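Local coordinates for protein peptidoglycan-binding domain 1 (Burkholderia, PDB 5NM7) that probably binds and cleaves bacterial peptidoglycan as a modular phage endolysin, joining a peptidoglycan-binding domain to a large lysozyme-like catalytic domain of the N-acetylmuramidase family, at residues 87-92 / 226-231; 106-111 / 153-158; 113-118 / 176-181; 232-237 / 249-254. All blocks are in the same frame, centred on the assembly; numbering follows the deposited sequence.

Interaction 1. Residues 87-92 / 226-231; sequences LQVDLA and AALRSK
R229 leaves its helix with CG anti to the carbonyl carbon (chi1 -76°) and then runs extended from CG to NE, which carries the guanidinium along the turn after helix 77-87 and sets it beside the carbonyl of L87. NE and NH2 both grip that one oxygen, side-on: NE lies 2.9 Å from L87 O, nearly in line with the C=O bond, while NH2 stands 3.1 Å from L87 O and above the carbonyl plane. The oxygen sits close to the guanidinium plane, so the pair of bonds fixes the rotation of the group. Where the aliphatic part of the arginine passes V89, its CG packs 3.5 Å from V89 CG2. V89 also leans on L228, with V89 CG1 4.0 Å from L228 CG, and the leucine continues the apolar layer toward W233 and F236.

At the other end K231 bends at chi2 and chi3 and brings NZ to 2.9 Å from D90 OD2, a salt bridge at the protein surface. Between the two polar grips a water accepts from D90 N and donates to R229 O, joining the backbones.

Each segment carries the positive-phi residue of a Schellman motif, Q88 and K231, which end helices 77-87 and 222-229. The contact thus joins two helix C-termini, and L87 O belongs to the last turn of the first. A cationic group at this carbonyl would be expected to interact favourably with the negative end of the helix dipole, while the K231-D90 pair probably neutralises both charges, D90 being an N-cap residue without a side-chain capping bond.

Interaction 2. Residues 106-111 / 153-158; sequences GFLPDG and GDAAEY
E157 OE2 receives two backbone N-H groups, from A152 N and from G153 N, the latter 2.8 Å from E157 OE2 and almost straight at 174°. The turn braced in this way is the one on which L108 packs, through D154 and A155. Two beta turns thus meet at the surface of the lysozyme-like domain, a type I turn from L108 to G111 and a type II' turn from G153 to A156. On its other oxygen, OE1, E157 is held by R160 and by the backbone N of Y117, so the glutamate bridges residues 152-153 and strand 115-117.

Across the contact there is no hydrogen bond; L108 does most of the touching. Its CG lies anti to the carbonyl carbon (chi1 -61°), directing the branch at the turn 153-156, where CD2 reaches 4.0 Å to D154 CA and CD1 comes 3.8 Å from A155 CA. D110 adds a lesser touch on A155, while its carboxylate forms a salt bridge with R112. The phenol of Y158 is anchored by P113 O, and its ring also takes a cation-pi contact from R112. L108 and Y158 run past one another from opposing ends, and L108 CD1 meets the edge of the ring, near its plane, 3.6 Å from Y158 CE2.

Interaction 3. Residues 113-118 / 176-181; sequences PVILYE and TSWGAF
Backbone hydrogen bonds join L116 and S177 in both directions, the antiparallel hydrogen-bonded pair of strands 115-117 and 176-178. S177 N to L116 O is the shorter, at 2.9 Å and 169°, and L116 N returns to S177 O at 3.2 Å, on a lone pair. G179 N adds a third bond, 2.8 Å to V114 O. The flanking pairs, I115 with W178 and Y117 with T176, are non-hydrogen-bonded; I115 CA makes a CA-H...O contact with S177 O.

Apolar contacts gather on the face that carries I115, Y117, T176 and W178. I115 CG1 lies between the backbone N and the carbonyl carbon (chi1 56°), which leaves CG2 anti to that carbon and over the six-membered ring of W178, 3.6 Å from its centroid in a CH-pi contact. T176 CG2 approaches the same indole face. P113 CG comes to the ring edge, 3.9 Å from W178 CE3. The indole NE1 is bound to L173 O, which helps fix the ring.

Polar side chains appear on both faces. With I115 and W178, T176 OG1 meets the Y117 ring edge and is bound to A172 O. On the L116 face S177 OG is hydrogen-bonded to Q182 OE1, and a water donates to both S177 OG and E118 OE2.

Strand 115-117 is outer and 176-178 central in a three-stranded antiparallel sheet, with 183-184 on the other flank; such a small sheet beside a helical body is characteristic of lysozyme-like folds.

Interaction 4. Residues 232-237 / 249-254; sequences KWAKFA and LYDVKL
W233 and L254 carry a helix-helix packing contact in the lysozyme-like domain, in which the first turns of helices 233-241 and 250-265 face each other. The axes of 233-237 and 250-254 approach to 8.1 Å at an angle of 130°, so the helices cross steeply, somewhat closer to perpendicular than to antiparallel. The backbones come near, consistent with the small A234 and A237 at the interface: A234 and D251 have their CA atoms only 4.5 Å apart.

The aromatic contacts centre on L254. Its CB stands 3.3 Å above the plane of the W233 indole, offset toward the rim, with W233 CE3 the nearest ring atom at 3.5 Å. The tryptophan's CG is anti to the carbonyl carbon (chi1 -61°), which turns the indole beside the partner helix and presents a face to L254. The leucine then extends its CD1 to the F236 ring, which it meets at the edge and near the ring plane. One leucine therefore touches two aromatic groups in different ways, and V100 of helix 91-101 also packs on L254.

Aliphatic contacts fill the rest. A237 CB rests 3.9 Å from Y250 CB, and the tyrosine ring leads away from the contact to lie against V100 and E101. D251 takes part through its CB, not its carboxylate, while Y245, in the connection between the helices, packs against A234, A237 and D251. No hydrogen bond crosses between the two segments. The closest approach of D251 to the first helix's backbone is made by D251 CB, 3.6 Å from A234 CA.

Overall arrangement
Interaction 3 is the most buried of the four and the only one built on strand pairing; interaction 2 lies at the surface and crosses its segments with those of interaction 3 along the chain. The two touch, chiefly where Y158 and E157 bond the backbone of 113-118. On the far side of the chain's centre from interaction 2, interactions 1 and 4 share neighbouring helices: 222-229 is followed, after a short turn, by 233-241, and A227 packs on K235. Interaction 1 joins two helix C-termini with charged groups, a water and a small apolar patch, whereas interaction 4 relies on apolar packing between helices. Interactions 2 and 4 do not touch, their nearest atoms being about 15 Å apart.

Interaction 1. Residues 87-92 / 226-231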
loop_
_atom_site.group_PDB
_atom_site.type_symbol
_atom_site.label_atom_id
_atom_site.label_comp_id
_atom_site.label_asym_id
_atom_site.label_seq_id
_atom_site.Cartn_x
_atom_site.Cartn_y
_atom_site.Cartn_z
ATOM N N LEU A 87 -6.130 -12.699 -8.813
ATOM C CA LEU A 87 -5.349 -13.616 -7.993
ATOM C C LEU A 87 -6.041 -14.935 -7.702
ATOM O O LEU A 87 -5.371 -15.873 -7.270
ATOM C CB LEU A 87 -4.988 -12.944 -6.654
ATOM C CG LEU A 87 -4.058 -11.733 -6.761
ATOM C CD1 LEU A 87 -4.110 -10.945 -5.481
ATOM C CD2 LEU A 87 -2.653 -12.166 -7.032
ATOM N N GLN A 88 -7.360 -14.991 -7.914
ATOM C CA GLN A 88 -8.204 -16.105 -7.460
ATOM C C GLN A 88 -8.023 -16.314 -5.955
ATOM O O GLN A 88 -7.762 -17.415 -5.461
ATOM C CB GLN A 88 -7.932 -17.393 -8.276
ATOM C CG GLN A 88 -8.259 -17.246 -9.748
ATOM C CD GLN A 88 -9.746 -17.168 -10.000
ATOM O OE1 GLN A 88 -10.493 -18.099 -9.654
ATOM N NE2 GLN A 88 -10.210 -16.004 -10.478
ATOM N N VAL A 89 -8.114 -15.199 -5.233
ATOM C CA VAL A 89 -7.979 -15.157 -3.785
ATOM C C VAL A 89 -9.299 -14.581 -3.267
ATOM O O VAL A 89 -9.929 -13.741 -3.906
ATOM C CB VAL A 89 -6.751 -14.292 -3.402
ATOM C CG1 VAL A 89 -6.726 -13.950 -1.914
ATOM C CG2 VAL A 89 -5.439 -14.975 -3.798
ATOM N N ASP A 90 -9.726 -15.076 -2.110
ATOM C CA ASP A 90 -10.925 -14.632 -1.447
ATOM C C ASP A 90 -10.802 -13.097 -1.243
ATOM O O ASP A 90 -9.737 -12.588 -0.902
ATOM C CB ASP A 90 -11.089 -15.429 -0.124
ATOM C CG ASP A 90 -11.565 -16.914 -0.344
ATOM O OD1 ASP A 90 -12.078 -17.290 -1.429
ATOM O OD2 ASP A 90 -11.443 -17.712 0.604
ATOM N N LEU A 91 -11.869 -12.378 -1.532
ATOM C CA LEU A 91 -11.855 -10.909 -1.451
ATOM C C LEU A 91 -11.422 -10.446 -0.057
ATOM O O LEU A 91 -10.617 -9.504 0.066
ATOM C CB LEU A 91 -13.221 -10.318 -1.794
ATOM C CG LEU A 91 -13.345 -8.798 -1.576
ATOM C CD1 LEU A 91 -12.347 -8.031 -2.443
ATOM C CD2 LEU A 91 -14.766 -8.323 -1.830
ATOM N N ALA A 92 -11.903 -11.136 0.983
ATOM C CA ALA A 92 -11.521 -10.802 2.352
ATOM C C ALA A 92 -10.012 -10.888 2.555
ATOM O O ALA A 92 -9.428 -10.117 3.319
ATOM C CB ALA A 92 -12.237 -11.696 3.351
ATOM N N ALA A 226 0.296 -19.208 -3.550
ATOM C CA ALA A 226 -0.399 -20.320 -2.902
ATOM C C ALA A 226 -0.593 -20.041 -1.437
ATOM O O ALA A 226 -1.641 -20.403 -0.895
ATOM C CB ALA A 226 0.341 -21.638 -3.117
ATOM N N ALA A 227 0.390 -19.380 -0.806
ATOM C CA ALA A 227 0.303 -19.058 0.613
ATOM C C ALA A 227 -0.848 -18.085 0.840
ATOM O O ALA A 227 -1.639 -18.269 1.745
ATOM C CB ALA A 227 1.593 -18.520 1.141
ATOM N N LEU A 228 -0.972 -17.095 -0.045
ATOM C CA LEU A 228 -2.040 -16.157 0.039
ATOM C C LEU A 228 -3.400 -16.798 -0.189
ATOM O O LEU A 228 -4.342 -16.603 0.576
ATOM C CB LEU A 228 -1.804 -15.009 -0.955
ATOM C CG LEU A 228 -2.867 -13.919 -0.926
ATOM C CD1 LEU A 228 -3.028 -13.337 0.461
ATOM C CD2 LEU A 228 -2.466 -12.865 -1.923
ATOM N N ARG A 229 -3.494 -17.629 -1.222
ATOM C CA ARG A 229 -4.744 -18.280 -1.543
ATOM C C ARG A 229 -5.231 -19.126 -0.394
ATOM O O ARG A 229 -6.431 -19.175 -0.167
ATOM C CB ARG A 229 -4.600 -19.154 -2.784
ATOM C CG ARG A 229 -4.563 -18.332 -4.051
ATOM C CD ARG A 229 -4.368 -19.254 -5.235
ATOM N NE ARG A 229 -4.492 -18.550 -6.499
ATOM C CZ ARG A 229 -4.093 -19.050 -7.659
ATOM N NH1 ARG A 229 -3.539 -20.267 -7.720
ATOM N NH2 ARG A 229 -4.251 -18.349 -8.761
ATOM N N SER A 230 -4.296 -19.783 0.292
ATOM C CA SER A 230 -4.615 -20.758 1.343
ATOM C C SER A 230 -4.616 -20.073 2.746
ATOM O O SER A 230 -4.725 -20.744 3.772
ATOM C CB SER A 230 -3.679 -21.970 1.197
ATOM O OG SER A 230 -2.338 -21.707 1.628
ATOM N N LYS A 231 -4.509 -18.739 2.754
ATOM C CA LYS A 231 -4.519 -17.922 3.963
ATOM C C LYS A 231 -3.477 -18.356 4.969
ATOM O O LYS A 231 -3.738 -18.434 6.185
ATOM C CB LYS A 231 -5.916 -17.885 4.580
ATOM C CG LYS A 231 -7.012 -17.383 3.661
ATOM C CD LYS A 231 -7.799 -18.557 3.074
ATOM C CE LYS A 231 -9.272 -18.261 2.975
ATOM N NZ LYS A 231 -10.011 -19.431 2.416
HETATM O O HOH W 1 -8.525 -17.597 -1.332
#

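Interaction 2. Residues 106-111 / 153-158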
loop_
_atom_site.group_PDB
_atom_site.type_symbol
_atom_site.label_atom_id
_atom_site.label_comp_id
_atom_site.label_asym_id
_atom_site.label_seq_id
_atom_site.Cartn_x
_atom_site.Cartn_y
_atom_site.Cartn_z
ATOM N N GLY A 106 -0.385 5.823 -1.811
ATOM C CA GLY A 106 0.606 5.444 -2.815
ATOM C C GLY A 106 1.373 6.633 -3.383
ATOM O O GLY A 106 2.359 6.450 -4.108
ATOM N N PHE A 107 0.896 7.840 -3.074
ATOM C CA PHE A 107 1.517 9.073 -3.551
ATOM C C PHE A 107 1.855 10.003 -2.405
ATOM O O PHE A 107 1.159 10.051 -1.376
ATOM C CB PHE A 107 0.579 9.818 -4.501
ATOM C CG PHE A 107 0.256 9.055 -5.731
ATOM C CD1 PHE A 107 -0.891 8.253 -5.794
ATOM C CD2 PHE A 107 1.129 9.067 -6.805
ATOM C CE1 PHE A 107 -1.185 7.521 -6.928
ATOM C CE2 PHE A 107 0.821 8.343 -7.945
ATOM C CZ PHE A 107 -0.326 7.560 -7.999
ATOM N N LEU A 108 2.962 10.721 -2.586
ATOM C CA LEU A 108 3.366 11.776 -1.703
ATOM C C LEU A 108 2.387 12.931 -1.856
ATOM O O LEU A 108 1.714 13.049 -2.855
ATOM C CB LEU A 108 4.741 12.290 -2.089
ATOM C CG LEU A 108 5.891 11.283 -2.028
ATOM C CD1 LEU A 108 7.149 11.880 -2.655
ATOM C CD2 LEU A 108 6.138 10.854 -0.601
ATOM N N PRO A 109 2.368 13.829 -0.876
ATOM C CA PRO A 109 1.523 15.027 -1.041
ATOM C C PRO A 109 1.803 15.818 -2.331
ATOM O O PRO A 109 0.865 16.344 -2.937
ATOM C CB PRO A 109 1.843 15.842 0.202
ATOM C CG PRO A 109 2.277 14.844 1.212
ATOM C CD PRO A 109 3.025 13.791 0.436
ATOM N N ASP A 110 3.053 15.818 -2.811
ATOM C CA ASP A 110 3.401 16.513 -4.048
ATOM C C ASP A 110 2.913 15.838 -5.332
ATOM O O ASP A 110 3.062 16.391 -6.418
ATOM C CB ASP A 110 4.937 16.860 -4.116
ATOM C CG ASP A 110 5.848 15.653 -4.256
ATOM O OD1 ASP A 110 6.932 15.647 -3.614
ATOM O OD2 ASP A 110 5.488 14.700 -4.999
ATOM N N GLY A 111 2.412 14.590 -5.219
ATOM C CA GLY A 111 1.741 13.921 -6.305
ATOM C C GLY A 111 2.566 12.796 -6.932
ATOM O O GLY A 111 2.059 12.074 -7.757
ATOM N N GLY A 153 13.776 9.195 3.038
ATOM C CA GLY A 153 12.343 9.098 3.155
ATOM C C GLY A 153 11.574 10.239 2.527
ATOM O O GLY A 153 12.100 11.338 2.339
ATOM N N ASP A 154 10.310 9.973 2.209
ATOM C CA ASP A 154 9.396 10.974 1.722
ATOM C C ASP A 154 9.962 11.642 0.453
ATOM O O ASP A 154 10.612 10.983 -0.346
ATOM C CB ASP A 154 9.065 11.978 2.851
ATOM C CG ASP A 154 8.574 11.290 4.132
ATOM O OD1 ASP A 154 9.178 11.480 5.204
ATOM O OD2 ASP A 154 7.592 10.546 4.046
ATOM N N ALA A 155 9.714 12.928 0.265
ATOM C CA ALA A 155 10.107 13.611 -0.968
ATOM C C ALA A 155 11.630 13.623 -1.158
ATOM O O ALA A 155 12.105 13.629 -2.294
ATOM C CB ALA A 155 9.571 15.026 -0.940
ATOM N N ALA A 156 12.383 13.584 -0.063
ATOM C CA ALA A 156 13.848 13.594 -0.124
ATOM C C ALA A 156 14.393 12.341 -0.830
ATOM O O ALA A 156 15.485 12.376 -1.361
ATOM C CB ALA A 156 14.467 13.768 1.239
ATOM N N GLU A 157 13.613 11.257 -0.882
ATOM C CA GLU A 157 14.017 10.122 -1.702
ATOM C C GLU A 157 14.187 10.462 -3.157
ATOM O O GLU A 157 15.031 9.872 -3.798
ATOM C CB GLU A 157 13.036 8.971 -1.654
ATOM C CG GLU A 157 13.115 8.186 -0.383
ATOM C CD GLU A 157 14.489 7.623 -0.107
ATOM O OE1 GLU A 157 14.977 6.742 -0.856
ATOM O OE2 GLU A 157 15.089 8.048 0.890
ATOM N N TYR A 158 13.389 11.404 -3.675
ATOM C CA TYR A 158 13.512 11.792 -5.083
ATOM C C TYR A 158 14.832 12.478 -5.383
ATOM O O TYR A 158 15.323 12.369 -6.507
ATOM C CB TYR A 158 12.351 12.629 -5.550
ATOM C CG TYR A 158 11.204 11.749 -5.950
ATOM C CD1 TYR A 158 11.169 11.167 -7.197
ATOM C CD2 TYR A 158 10.211 11.425 -5.039
ATOM C CE1 TYR A 158 10.138 10.314 -7.560
ATOM C CE2 TYR A 158 9.142 10.602 -5.391
ATOM C CZ TYR A 158 9.125 10.010 -6.631
ATOM O OH TYR A 158 8.087 9.190 -7.028
#

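Interaction 3. Residues 113-118 / 176-181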
loop_
_atom_site.group_PDB
_atom_site.type_symbol
_atom_site.label_atom_id
_atom_site.label_comp_id
_atom_site.label_asym_id
_atom_site.label_seq_id
_atom_site.Cartn_x
_atom_site.Cartn_y
_atom_site.Cartn_z
ATOM N N PRO A 113 4.725 9.242 -6.894
ATOM C CA PRO A 113 4.584 8.020 -6.082
ATOM C C PRO A 113 5.549 7.940 -4.894
ATOM O O PRO A 113 6.673 8.450 -4.935
ATOM C CB PRO A 113 4.835 6.887 -7.092
ATOM C CG PRO A 113 5.301 7.517 -8.350
ATOM C CD PRO A 113 5.118 8.993 -8.289
ATOM N N VAL A 114 5.126 7.251 -3.838
ATOM C CA VAL A 114 5.985 6.964 -2.702
ATOM C C VAL A 114 7.082 6.002 -3.161
ATOM O O VAL A 114 6.795 5.050 -3.884
ATOM C CB VAL A 114 5.169 6.384 -1.526
ATOM C CG1 VAL A 114 6.087 6.024 -0.377
ATOM C CG2 VAL A 114 4.145 7.418 -1.058
ATOM N N ILE A 115 8.316 6.323 -2.811
ATOM C CA ILE A 115 9.488 5.538 -3.229
ATOM C C ILE A 115 10.437 5.325 -2.101
ATOM O O ILE A 115 10.443 6.056 -1.109
ATOM C CB ILE A 115 10.261 6.188 -4.413
ATOM C CG1 ILE A 115 10.678 7.616 -4.075
ATOM C CG2 ILE A 115 9.444 6.151 -5.671
ATOM C CD1 ILE A 115 11.786 8.120 -4.937
ATOM N N LEU A 116 11.286 4.306 -2.260
ATOM C CA LEU A 116 12.459 4.138 -1.432
ATOM C C LEU A 116 13.569 3.633 -2.313
ATOM O O LEU A 116 13.438 2.591 -2.974
ATOM C CB LEU A 116 12.230 3.169 -0.265
ATOM C CG LEU A 116 13.278 3.215 0.848
ATOM C CD1 LEU A 116 13.158 4.522 1.630
ATOM C CD2 LEU A 116 13.095 2.041 1.803
ATOM N N TYR A 117 14.645 4.407 -2.379
ATOM C CA TYR A 117 15.785 4.059 -3.198
ATOM C C TYR A 117 16.766 3.177 -2.404
ATOM O O TYR A 117 17.011 3.448 -1.228
ATOM C CB TYR A 117 16.443 5.352 -3.689
ATOM C CG TYR A 117 17.778 5.107 -4.348
ATOM C CD1 TYR A 117 18.941 5.277 -3.639
ATOM C CD2 TYR A 117 17.855 4.651 -5.662
ATOM C CE1 TYR A 117 20.169 5.020 -4.200
ATOM C CE2 TYR A 117 19.078 4.390 -6.236
ATOM C CZ TYR A 117 20.228 4.593 -5.499
ATOM O OH TYR A 117 21.475 4.332 -6.039
ATOM N N GLU A 118 17.247 2.101 -3.037
ATOM C CA GLU A 118 18.027 1.047 -2.390
ATOM C C GLU A 118 19.423 0.988 -3.015
ATOM O O GLU A 118 19.621 0.394 -4.090
ATOM C CB GLU A 118 17.344 -0.310 -2.559
ATOM C CG GLU A 118 15.936 -0.407 -1.961
ATOM C CD GLU A 118 15.929 -0.525 -0.452
ATOM O OE1 GLU A 118 16.999 -0.488 0.157
ATOM O OE2 GLU A 118 14.823 -0.662 0.121
ATOM N N THR A 176 14.761 1.085 -7.070
ATOM C CA THR A 176 13.825 1.849 -6.260
ATOM C C THR A 176 12.538 1.043 -6.101
ATOM O O THR A 176 12.119 0.367 -7.036
ATOM C CB THR A 176 13.563 3.203 -6.920
ATOM O OG1 THR A 176 14.808 3.891 -6.997
ATOM C CG2 THR A 176 12.583 4.041 -6.099
ATOM N N SER A 177 11.927 1.122 -4.922
ATOM C CA SER A 177 10.570 0.566 -4.727
ATOM C C SER A 177 9.491 1.593 -4.930
ATOM O O SER A 177 9.638 2.746 -4.493
ATOM C CB SER A 177 10.446 -0.054 -3.335
ATOM O OG SER A 177 10.869 0.843 -2.321
ATOM N N TRP A 178 8.368 1.192 -5.510
ATOM C CA TRP A 178 7.360 2.132 -5.996
ATOM C C TRP A 178 5.993 1.863 -5.485
ATOM O O TRP A 178 5.533 0.729 -5.475
ATOM C CB TRP A 178 7.294 2.040 -7.518
ATOM C CG TRP A 178 8.580 2.439 -8.126
ATOM C CD1 TRP A 178 9.680 1.657 -8.351
ATOM C CD2 TRP A 178 8.926 3.739 -8.561
ATOM N NE1 TRP A 178 10.687 2.388 -8.869
ATOM C CE2 TRP A 178 10.262 3.684 -8.998
ATOM C CE3 TRP A 178 8.244 4.957 -8.587
ATOM C CZ2 TRP A 178 10.926 4.784 -9.512
ATOM C CZ3 TRP A 178 8.910 6.050 -9.078
ATOM C CH2 TRP A 178 10.234 5.966 -9.520
ATOM N N GLY A 179 5.328 2.938 -5.072
ATOM C CA GLY A 179 3.906 2.944 -4.808
ATOM C C GLY A 179 3.521 2.273 -3.500
ATOM O O GLY A 179 4.362 2.003 -2.647
ATOM N N ALA A 180 2.210 2.073 -3.370
ATOM C CA ALA A 180 1.571 1.678 -2.129
ATOM C C ALA A 180 2.096 0.338 -1.629
ATOM O O ALA A 180 2.178 0.127 -0.415
ATOM C CB ALA A 180 0.069 1.589 -2.318
ATOM N N PHE A 181 2.512 -0.545 -2.565
ATOM C CA PHE A 181 3.091 -1.850 -2.189
ATOM C C PHE A 181 4.594 -1.965 -2.326
ATOM O O PHE A 181 5.161 -3.026 -2.136
ATOM C CB PHE A 181 2.365 -2.959 -2.969
ATOM C CG PHE A 181 0.942 -3.059 -2.596
ATOM C CD1 PHE A 181 0.540 -3.823 -1.500
ATOM C CD2 PHE A 181 -0.004 -2.322 -3.246
ATOM C CE1 PHE A 181 -0.775 -3.851 -1.116
ATOM C CE2 PHE A 181 -1.328 -2.390 -2.874
ATOM C CZ PHE A 181 -1.712 -3.130 -1.783
HETATM O O HOH W 2 12.341 -0.906 -0.572
#

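Interaction 4. Residues 232-237 / 249-254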
loop_
_atom_site.group_PDB
_atom_site.type_symbol
_atom_site.label_atom_id
_atom_site.label_comp_id
_atom_site.label_asym_id
_atom_site.label_seq_id
_atom_site.Cartn_x
_atom_site.Cartn_y
_atom_site.Cartn_z
ATOM N N LYS A 232 -2.305 -18.720 4.479
ATOM C CA LYS A 232 -1.189 -19.113 5.332
ATOM C C LYS A 232 -0.451 -17.816 5.641
ATOM O O LYS A 232 0.539 -17.444 4.994
ATOM C CB LYS A 232 -0.281 -20.117 4.664
ATOM C CG LYS A 232 -0.916 -21.466 4.402
ATOM C CD LYS A 232 0.197 -22.383 3.895
ATOM C CE LYS A 232 -0.230 -23.698 3.331
ATOM N NZ LYS A 232 -1.663 -23.949 3.446
ATOM N N TRP A 233 -0.933 -17.120 6.654
ATOM C CA TRP A 233 -0.505 -15.708 6.843
ATOM C C TRP A 233 0.915 -15.550 7.270
ATOM O O TRP A 233 1.616 -14.668 6.776
ATOM C CB TRP A 233 -1.425 -15.023 7.820
ATOM C CG TRP A 233 -2.815 -14.998 7.350
ATOM C CD1 TRP A 233 -3.871 -15.600 7.956
ATOM C CD2 TRP A 233 -3.334 -14.370 6.173
ATOM N NE1 TRP A 233 -5.007 -15.373 7.249
ATOM C CE2 TRP A 233 -4.720 -14.634 6.141
ATOM C CE3 TRP A 233 -2.771 -13.634 5.149
ATOM C CZ2 TRP A 233 -5.551 -14.183 5.125
ATOM C CZ3 TRP A 233 -3.605 -13.185 4.124
ATOM C CH2 TRP A 233 -4.983 -13.440 4.142
ATOM N N ALA A 234 1.396 -16.457 8.127
ATOM C CA ALA A 234 2.781 -16.359 8.567
ATOM C C ALA A 234 3.707 -16.654 7.410
ATOM O O ALA A 234 4.725 -15.992 7.238
ATOM C CB ALA A 234 3.050 -17.301 9.743
ATOM N N LYS A 235 3.358 -17.673 6.616
ATOM C CA LYS A 235 4.169 -18.006 5.449
ATOM C C LYS A 235 4.153 -16.859 4.408
ATOM O O LYS A 235 5.199 -16.467 3.941
ATOM C CB LYS A 235 3.665 -19.300 4.813
ATOM C CG LYS A 235 4.396 -19.713 3.569
ATOM C CD LYS A 235 5.886 -19.756 3.798
ATOM N N PHE A 236 2.984 -16.322 4.137
ATOM C CA PHE A 236 2.888 -15.199 3.209
ATOM C C PHE A 236 3.732 -14.033 3.733
ATOM O O PHE A 236 4.503 -13.438 2.978
ATOM C CB PHE A 236 1.482 -14.726 2.998
ATOM C CG PHE A 236 1.408 -13.494 2.140
ATOM C CD1 PHE A 236 1.334 -12.245 2.737
ATOM C CD2 PHE A 236 1.445 -13.588 0.765
ATOM C CE1 PHE A 236 1.340 -11.110 1.947
ATOM C CE2 PHE A 236 1.407 -12.453 -0.033
ATOM C CZ PHE A 236 1.346 -11.213 0.572
ATOM N N ALA A 237 3.591 -13.713 5.014
ATOM C CA ALA A 237 4.313 -12.596 5.575
ATOM C C ALA A 237 5.813 -12.839 5.521
ATOM O O ALA A 237 6.584 -11.953 5.193
ATOM C CB ALA A 237 3.838 -12.299 6.987
ATOM N N LEU A 249 4.515 -7.842 13.532
ATOM C CA LEU A 249 3.200 -8.458 13.654
ATOM C C LEU A 249 2.468 -8.628 12.308
ATOM O O LEU A 249 1.272 -8.764 12.304
ATOM C CB LEU A 249 2.300 -7.735 14.680
ATOM C CG LEU A 249 2.544 -8.214 16.152
ATOM C CD1 LEU A 249 3.946 -8.105 16.671
ATOM C CD2 LEU A 249 1.542 -7.625 17.136
ATOM N N TYR A 250 3.186 -8.668 11.184
ATOM C CA TYR A 250 2.502 -8.785 9.901
ATOM C C TYR A 250 1.603 -10.021 9.820
ATOM O O TYR A 250 0.495 -9.948 9.342
ATOM C CB TYR A 250 3.491 -8.794 8.735
ATOM C CG TYR A 250 4.064 -7.418 8.471
ATOM C CD1 TYR A 250 3.275 -6.456 7.913
ATOM C CD2 TYR A 250 5.391 -7.107 8.747
ATOM C CE1 TYR A 250 3.779 -5.185 7.666
ATOM C CE2 TYR A 250 5.910 -5.829 8.508
ATOM C CZ TYR A 250 5.079 -4.876 7.968
ATOM O OH TYR A 250 5.553 -3.587 7.726
ATOM N N ASP A 251 2.134 -11.134 10.292
ATOM C CA ASP A 251 1.406 -12.400 10.258
ATOM C C ASP A 251 0.070 -12.322 10.963
ATOM O O ASP A 251 -0.995 -12.647 10.405
ATOM C CB ASP A 251 2.265 -13.546 10.776
ATOM C CG ASP A 251 2.800 -13.330 12.222
ATOM O OD1 ASP A 251 3.088 -12.176 12.652
ATOM O OD2 ASP A 251 2.961 -14.341 12.909
ATOM N N VAL A 252 0.104 -11.849 12.214
ATOM C CA VAL A 252 -1.099 -11.799 12.988
ATOM C C VAL A 252 -2.003 -10.666 12.583
ATOM O O VAL A 252 -3.207 -10.788 12.637
ATOM C CB VAL A 252 -0.777 -11.721 14.499
ATOM C CG1 VAL A 252 -2.070 -11.747 15.305
ATOM C CG2 VAL A 252 0.099 -12.893 14.903
ATOM N N LYS A 253 -1.438 -9.534 12.139
ATOM C CA LYS A 253 -2.293 -8.492 11.597
ATOM C C LYS A 253 -3.076 -8.944 10.377
ATOM O O LYS A 253 -4.242 -8.592 10.241
ATOM C CB LYS A 253 -1.479 -7.221 11.267
ATOM C CG LYS A 253 -1.041 -6.496 12.537
ATOM C CD LYS A 253 -0.130 -5.331 12.188
ATOM C CE LYS A 253 0.131 -4.486 13.427
ATOM N NZ LYS A 253 1.250 -3.558 13.156
ATOM N N LEU A 254 -2.432 -9.701 9.488
ATOM C CA LEU A 254 -3.109 -10.257 8.333
ATOM C C LEU A 254 -4.226 -11.198 8.775
ATOM O O LEU A 254 -5.348 -11.075 8.305
ATOM C CB LEU A 254 -2.146 -11.022 7.419
ATOM C CG LEU A 254 -1.226 -10.112 6.593
ATOM C CD1 LEU A 254 -0.043 -10.896 6.054
ATOM C CD2 LEU A 254 -2.018 -9.482 5.485
#